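Long-range contact in lipoxygenase (Cyanothece sp., PDB 5EK8), which is a non-heme iron enzyme that probably inserts molecular oxygen into polyunsaturated fatty acids, as lipoxygenases do: residues L405-N416 and E610-L621. Residues are numbered along the deposited sequence; the frame is centred on the assembly and turned at random.
Sequences LVEPNLGLFVTN and EATNQVYIFSVL. With NA (sodium ion), chain C.
Leu412 faces Gln614, their CA atoms 7.3 Å apart, and Asn416 lies across from Glu610, so the short helix 412-415 meets one side of the long helix 608-623. In the apolar half Leu412 acts as a single knob in a hole formed by Asn613, Gln614, Ile617 and Phe618. With CG anti to the backbone N (chi1 -164°), the side chain reaches into the hole: CD1 lies against Asn613 O and Ile617 CG1, while CD2 rests 3.6 Å from Ile617 CG2 and meets the Phe618 ring obliquely. The end of Leu405, CD2, touches Ile617 CG2 and Leu621 CD1 more loosely (4.3 and 4.4 Å). The polar half turns on Asn416. Its ND2 donates to Glu610 O over 3.2 Å, in a bent bond (135° at the hydrogen), while Gln614 N reaches the same oxygen from the opposite face, continuing the helix ladder. Asn416 OD1 lies beside CB and CG of Glu610, the two side chains sliding past each other in opposite directions, and the extended Glu610 chain carries OE1 on to a hydrogen bond with His288. A leucine in place of Asn416 would probably leave Glu610 O with Gln614 N alone and remove the one hydrogen bond between the two segments. Val414 O binds the sodium ion at 2.5 Å, together with Asp285, Gly417 and Leu419, while at the other end Leu621 comes near the iron ligands His359 and Ile668. The whole is a buried contact of a loop and its short helix with the long helix 608-623 in the helical lipoxygenase domain, running between its sodium site and the surroundings of its catalytic iron.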
loop_
_atom_site.group_PDB
_atom_site.type_symbol
_atom_site.label_atom_id
_atom_site.label_comp_id
_atom_site.label_asym_id
_atom_site.label_seq_id
_atom_site.Cartn_x
_atom_site.Cartn_y
_atom_site.Cartn_z
ATOM N N LEU A 405 1.146 2.505 12.318
ATOM C CA LEU A 405 1.373 1.063 12.257
ATOM C C LEU A 405 2.811 0.659 12.574
ATOM O O LEU A 405 3.044 -0.309 13.304
ATOM C CB LEU A 405 0.993 0.520 10.878
ATOM C CG LEU A 405 -0.434 0.781 10.390
ATOM C CD1 LEU A 405 -0.719 -0.048 9.143
ATOM C CD2 LEU A 405 -1.460 0.497 11.483
ATOM N N VAL A 406 3.769 1.404 12.026
ATOM C CA VAL A 406 5.171 0.996 12.064
ATOM C C VAL A 406 6.093 2.008 12.755
ATOM O O VAL A 406 7.310 1.992 12.555
ATOM C CB VAL A 406 5.694 0.732 10.638
ATOM C CG1 VAL A 406 4.813 -0.292 9.946
ATOM C CG2 VAL A 406 5.736 2.021 9.828
ATOM N N GLU A 407 5.511 2.880 13.574
ATOM C CA GLU A 407 6.294 3.789 14.408
ATOM C C GLU A 407 7.068 2.985 15.455
ATOM O O GLU A 407 6.490 2.139 16.141
ATOM C CB GLU A 407 5.382 4.835 15.071
ATOM C CG GLU A 407 5.753 5.222 16.506
ATOM C CD GLU A 407 6.902 6.213 16.592
ATOM O OE1 GLU A 407 7.200 6.876 15.574
ATOM O OE2 GLU A 407 7.509 6.327 17.681
ATOM N N PRO A 408 8.382 3.242 15.568
ATOM C CA PRO A 408 9.348 2.538 16.424
ATOM C C PRO A 408 8.845 2.130 17.816
ATOM O O PRO A 408 9.340 1.140 18.355
ATOM C CB PRO A 408 10.482 3.558 16.551
ATOM C CG PRO A 408 10.485 4.245 15.230
ATOM C CD PRO A 408 9.039 4.298 14.773
ATOM N N ASN A 409 7.888 2.860 18.384
ATOM C CA ASN A 409 7.450 2.575 19.749
ATOM C C ASN A 409 5.939 2.613 19.982
ATOM O O ASN A 409 5.473 2.245 21.059
ATOM C CB ASN A 409 8.120 3.549 20.721
ATOM C CG ASN A 409 9.594 3.260 20.909
ATOM O OD1 ASN A 409 10.447 3.902 20.298
ATOM N ND2 ASN A 409 9.901 2.283 21.757
ATOM N N LEU A 410 5.173 3.052 18.987
ATOM C CA LEU A 410 3.736 3.247 19.184
ATOM C C LEU A 410 2.868 2.564 18.126
ATOM O O LEU A 410 1.659 2.416 18.313
ATOM C CB LEU A 410 3.418 4.745 19.224
ATOM C CG LEU A 410 3.836 5.476 20.504
ATOM C CD1 LEU A 410 4.383 6.860 20.188
ATOM C CD2 LEU A 410 2.666 5.568 21.476
ATOM N N GLY A 411 3.487 2.151 17.021
ATOM C CA GLY A 411 2.774 1.497 15.934
ATOM C C GLY A 411 2.237 0.127 16.305
ATOM O O GLY A 411 2.871 -0.610 17.058
ATOM N N LEU A 412 1.068 -0.218 15.772
ATOM C CA LEU A 412 0.394 -1.458 16.148
ATOM C C LEU A 412 1.204 -2.720 15.843
ATOM O O LEU A 412 1.302 -3.604 16.684
ATOM C CB LEU A 412 -0.962 -1.568 15.453
ATOM C CG LEU A 412 -1.877 -2.617 16.094
ATOM C CD1 LEU A 412 -2.632 -2.028 17.290
ATOM C CD2 LEU A 412 -2.847 -3.183 15.075
ATOM N N PHE A 413 1.772 -2.806 14.643
ATOM C CA PHE A 413 2.480 -4.016 14.229
ATOM C C PHE A 413 3.748 -4.239 15.056
ATOM O O PHE A 413 4.131 -5.376 15.322
ATOM C CB PHE A 413 2.826 -3.954 12.738
ATOM C CG PHE A 413 1.626 -3.902 11.835
ATOM C CD1 PHE A 413 0.375 -4.275 12.296
ATOM C CD2 PHE A 413 1.752 -3.483 10.521
ATOM C CE1 PHE A 413 -0.729 -4.227 11.465
ATOM C CE2 PHE A 413 0.652 -3.433 9.683
ATOM C CZ PHE A 413 -0.590 -3.805 10.156
ATOM N N VAL A 414 4.391 -3.151 15.463
ATOM C CA VAL A 414 5.557 -3.235 16.335
ATOM C C VAL A 414 5.152 -3.576 17.766
ATOM O O VAL A 414 5.569 -4.599 18.312
ATOM C CB VAL A 414 6.352 -1.914 16.340
ATOM C CG1 VAL A 414 7.480 -1.972 17.363
ATOM C CG2 VAL A 414 6.889 -1.604 14.942
ATOM N N THR A 415 4.337 -2.705 18.357
ATOM C CA THR A 415 3.858 -2.848 19.733
ATOM C C THR A 415 3.225 -4.209 20.011
ATOM O O THR A 415 3.629 -4.912 20.935
ATOM C CB THR A 415 2.822 -1.746 20.074
ATOM O OG1 THR A 415 3.478 -0.476 20.167
ATOM C CG2 THR A 415 2.129 -2.041 21.397
ATOM N N ASN A 416 2.230 -4.567 19.208
ATOM C CA ASN A 416 1.470 -5.795 19.410
ATOM C C ASN A 416 2.181 -7.022 18.847
ATOM O O ASN A 416 1.892 -8.149 19.247
ATOM C CB ASN A 416 0.076 -5.673 18.778
ATOM C CG ASN A 416 -0.882 -4.828 19.606
ATOM O OD1 ASN A 416 -0.505 -4.223 20.605
ATOM N ND2 ASN A 416 -2.128 -4.778 19.175
ATOM N N GLU A 610 -3.444 -3.469 24.637
ATOM C CA GLU A 610 -3.068 -4.105 23.380
ATOM C C GLU A 610 -4.281 -4.716 22.690
ATOM O O GLU A 610 -4.408 -4.655 21.468
ATOM C CB GLU A 610 -2.011 -5.183 23.604
ATOM C CG GLU A 610 -0.606 -4.651 23.814
ATOM C CD GLU A 610 0.436 -5.755 23.803
ATOM O OE1 GLU A 610 1.624 -5.448 23.567
ATOM O OE2 GLU A 610 0.062 -6.926 24.032
ATOM N N ALA A 611 -5.168 -5.311 23.485
ATOM C CA ALA A 611 -6.364 -5.963 22.961
ATOM C C ALA A 611 -7.304 -4.959 22.297
ATOM O O ALA A 611 -7.707 -5.109 21.125
ATOM C CB ALA A 611 -7.085 -6.700 24.072
ATOM N N THR A 612 -7.646 -3.927 23.059
ATOM C CA THR A 612 -8.547 -2.912 22.553
ATOM C C THR A 612 -7.940 -2.228 21.336
ATOM O O THR A 612 -8.647 -1.967 20.368
ATOM C CB THR A 612 -8.914 -1.862 23.628
ATOM O OG1 THR A 612 -9.798 -0.887 23.059
ATOM C CG2 THR A 612 -7.684 -1.170 24.187
ATOM N N ASN A 613 -6.634 -1.970 21.361
ATOM C CA ASN A 613 -6.006 -1.350 20.200
ATOM C C ASN A 613 -6.021 -2.271 18.981
ATOM O O ASN A 613 -6.209 -1.809 17.853
ATOM C CB ASN A 613 -4.580 -0.917 20.529
ATOM C CG ASN A 613 -4.540 0.392 21.288
ATOM O OD1 ASN A 613 -4.523 1.469 20.690
ATOM N ND2 ASN A 613 -4.549 0.308 22.613
ATOM N N GLN A 614 -5.833 -3.568 19.212
ATOM C CA GLN A 614 -5.935 -4.569 18.150
ATOM C C GLN A 614 -7.279 -4.475 17.441
ATOM O O GLN A 614 -7.351 -4.197 16.228
ATOM C CB GLN A 614 -5.749 -5.981 18.713
ATOM C CG GLN A 614 -6.014 -7.099 17.701
ATOM C CD GLN A 614 -5.935 -8.487 18.325
ATOM O OE1 GLN A 614 -5.355 -8.666 19.396
ATOM N NE2 GLN A 614 -6.524 -9.477 17.657
ATOM N N VAL A 615 -8.346 -4.691 18.209
ATOM C CA VAL A 615 -9.690 -4.679 17.638
ATOM C C VAL A 615 -10.015 -3.328 16.993
ATOM O O VAL A 615 -10.580 -3.264 15.894
ATOM C CB VAL A 615 -10.749 -5.013 18.698
ATOM C CG1 VAL A 615 -12.127 -5.128 18.052
ATOM C CG2 VAL A 615 -10.376 -6.304 19.415
ATOM N N TYR A 616 -9.634 -2.252 17.674
ATOM C CA TYR A 616 -9.854 -0.901 17.170
ATOM C C TYR A 616 -9.243 -0.701 15.789
ATOM O O TYR A 616 -9.938 -0.323 14.844
ATOM C CB TYR A 616 -9.282 0.132 18.141
ATOM C CG TYR A 616 -9.303 1.548 17.618
ATOM C CD1 TYR A 616 -10.489 2.264 17.546
ATOM C CD2 TYR A 616 -8.132 2.175 17.204
ATOM C CE1 TYR A 616 -10.509 3.556 17.069
ATOM C CE2 TYR A 616 -8.143 3.472 16.731
ATOM C CZ TYR A 616 -9.337 4.157 16.662
ATOM O OH TYR A 616 -9.368 5.447 16.190
ATOM N N ILE A 617 -7.945 -0.966 15.678
ATOM C CA ILE A 617 -7.231 -0.757 14.428
ATOM C C ILE A 617 -7.785 -1.633 13.316
ATOM O O ILE A 617 -7.979 -1.154 12.200
ATOM C CB ILE A 617 -5.718 -1.025 14.582
ATOM C CG1 ILE A 617 -5.070 0.070 15.426
ATOM C CG2 ILE A 617 -5.034 -1.069 13.222
ATOM C CD1 ILE A 617 -5.187 1.446 14.808
ATOM N N PHE A 618 -8.048 -2.906 13.602
ATOM C CA PHE A 618 -8.564 -3.779 12.546
ATOM C C PHE A 618 -9.915 -3.278 12.030
ATOM O O PHE A 618 -10.136 -3.165 10.811
ATOM C CB PHE A 618 -8.687 -5.219 13.040
ATOM C CG PHE A 618 -7.374 -5.912 13.200
ATOM C CD1 PHE A 618 -6.258 -5.481 12.503
ATOM C CD2 PHE A 618 -7.249 -6.996 14.046
ATOM C CE1 PHE A 618 -5.040 -6.115 12.650
ATOM C CE2 PHE A 618 -6.032 -7.640 14.197
ATOM C CZ PHE A 618 -4.926 -7.197 13.498
ATOM N N SER A 619 -10.801 -2.953 12.970
ATOM C CA SER A 619 -12.148 -2.482 12.652
ATOM C C SER A 619 -12.135 -1.163 11.881
ATOM O O SER A 619 -12.959 -0.945 10.990
ATOM C CB SER A 619 -12.957 -2.327 13.934
ATOM O OG SER A 619 -12.799 -3.469 14.759
ATOM N N VAL A 620 -11.198 -0.288 12.230
ATOM C CA VAL A 620 -11.029 0.976 11.521
ATOM C C VAL A 620 -10.525 0.741 10.101
ATOM O O VAL A 620 -11.121 1.218 9.133
ATOM C CB VAL A 620 -10.047 1.916 12.259
ATOM C CG1 VAL A 620 -9.454 2.947 11.300
ATOM C CG2 VAL A 620 -10.737 2.598 13.432
ATOM N N LEU A 621 -9.431 -0.008 9.986
ATOM C CA LEU A 621 -8.769 -0.227 8.706
ATOM C C LEU A 621 -9.664 -0.932 7.692
ATOM O O LEU A 621 -9.609 -0.626 6.501
ATOM C CB LEU A 621 -7.478 -1.027 8.902
ATOM C CG LEU A 621 -6.300 -0.299 9.558
ATOM C CD1 LEU A 621 -5.029 -1.142 9.473
ATOM C CD2 LEU A 621 -6.089 1.074 8.932
HETATM NA NA NA C . 6.833 -5.535 20.188
#